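Local coordinates for protein membrane-bound protease PH1510 (Pyrococcus horikoshii, PDB 6M4B) that is the N-terminal protease domain of a membrane-bound serine protease that cleaves near hydrophobic or aromatic residues and degrades a stomatin homolog in vitro, its nucleophile replaced here, at residues V171-D174 with I175-L179. The protein carries 1 engineered substitution. Numbering follows the deposited sequence.
Sequences VARD and INELL
The carboxylate of E177 reaches back over one face of the R173 guanidinium, the two planes 54° apart, and its OE2 forms a salt bridge of 2.9 Å with NH2 of R173. OE1 of E177 accepts the backbone N-H of R173, 3.1 Å from N, through its anti lone pair. A glutamate suits this place because its chain, CG anti to the backbone N (chi1 -162°) and extended beyond, is long enough to span from the first helical turn to the incoming loop. With an alanine here, the N-H of R173 would probably lose its acceptor and the guanidinium its charge mate, leaving the arginine's end freer to turn. D174 is the N-cap: its short carboxylate curls back to a first-turn N-H, OD1 of D174 lying 2.8 Å from N of E177, and its charge probably suits the helix's positive end. The carbonyl O of D174 then receives L178 N at 2.9 Å, the first helical bond. Small A172 lets the helix come close, its CB lying 3.8 Å from CB of L178, while L178 and I175 turn their apolar chains onto I43 and Y73 of the parallel sheet. This is an aspartate-capped helix start, joining strand 170-171 to helix 175-182 in a ClpP/crotonase-like domain.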
# COMPACT_ATOMS: atom_id res chain seq x y z
N VAL A 171 -12.06 -18.46 -14.14
CA VAL A 171 -12.87 -18.05 -15.32
C VAL A 171 -14.33 -18.52 -15.14
O VAL A 171 -14.58 -19.73 -14.97
CB VAL A 171 -12.31 -18.68 -16.61
CG1 VAL A 171 -13.11 -18.18 -17.83
CG2 VAL A 171 -10.84 -18.36 -16.73
N ALA A 172 -15.26 -17.57 -15.20
CA ALA A 172 -16.68 -17.83 -14.93
C ALA A 172 -17.64 -16.99 -15.77
O ALA A 172 -17.56 -15.74 -15.77
CB ALA A 172 -16.98 -17.59 -13.45
N ARG A 173 -18.61 -17.70 -16.36
CA ARG A 173 -19.63 -17.14 -17.26
C ARG A 173 -20.64 -16.30 -16.53
O ARG A 173 -21.18 -15.40 -17.12
CB ARG A 173 -20.43 -18.27 -17.90
CG ARG A 173 -19.62 -19.30 -18.68
CD ARG A 173 -20.53 -20.36 -19.31
NE ARG A 173 -21.65 -20.81 -18.48
CZ ARG A 173 -21.69 -21.95 -17.79
NH1 ARG A 173 -22.79 -22.24 -17.06
NH2 ARG A 173 -20.64 -22.79 -17.79
N ASP A 174 -20.91 -16.61 -15.26
CA ASP A 174 -21.86 -15.84 -14.45
C ASP A 174 -21.62 -16.03 -12.97
O ASP A 174 -20.70 -16.74 -12.58
CB ASP A 174 -23.33 -16.23 -14.78
CG ASP A 174 -23.58 -17.75 -14.69
OD1 ASP A 174 -22.95 -18.44 -13.86
OD2 ASP A 174 -24.40 -18.24 -15.48
N ILE A 175 -22.39 -15.29 -12.18
CA ILE A 175 -22.27 -15.30 -10.77
C ILE A 175 -22.33 -16.73 -10.23
O ILE A 175 -21.53 -17.12 -9.40
CB ILE A 175 -23.30 -14.38 -10.09
CG1 ILE A 175 -22.98 -12.88 -10.34
CG2 ILE A 175 -23.30 -14.61 -8.59
CD1 ILE A 175 -21.63 -12.40 -9.79
N ASN A 176 -23.27 -17.51 -10.70
CA ASN A 176 -23.44 -18.87 -10.22
C ASN A 176 -22.20 -19.78 -10.51
O ASN A 176 -21.75 -20.53 -9.63
CB ASN A 176 -24.71 -19.44 -10.85
CG ASN A 176 -25.28 -20.64 -10.10
OD1 ASN A 176 -26.19 -20.53 -9.23
ND2 ASN A 176 -24.75 -21.82 -10.45
N GLU A 177 -21.63 -19.69 -11.72
CA GLU A 177 -20.40 -20.44 -12.02
C GLU A 177 -19.22 -19.88 -11.16
O GLU A 177 -18.40 -20.64 -10.69
CB GLU A 177 -20.08 -20.48 -13.53
CG GLU A 177 -19.09 -21.60 -13.85
CD GLU A 177 -18.67 -21.76 -15.34
OE1 GLU A 177 -18.39 -20.78 -16.08
OE2 GLU A 177 -18.53 -22.92 -15.76
N LEU A 178 -19.19 -18.57 -10.91
CA LEU A 178 -18.13 -17.96 -10.06
C LEU A 178 -18.15 -18.55 -8.63
O LEU A 178 -17.14 -19.11 -8.15
CB LEU A 178 -18.22 -16.42 -10.06
CG LEU A 178 -17.18 -15.59 -9.26
CD1 LEU A 178 -17.20 -14.15 -9.70
CD2 LEU A 178 -17.47 -15.61 -7.77
N LEU A 179 -19.35 -18.54 -8.05
CA LEU A 179 -19.61 -19.18 -6.75
C LEU A 179 -19.22 -20.62 -6.72
O LEU A 179 -18.49 -21.04 -5.82
CB LEU A 179 -21.07 -19.03 -6.34
CG LEU A 179 -21.50 -17.56 -6.08
CD1 LEU A 179 -23.03 -17.50 -5.89
CD2 LEU A 179 -20.79 -16.91 -4.90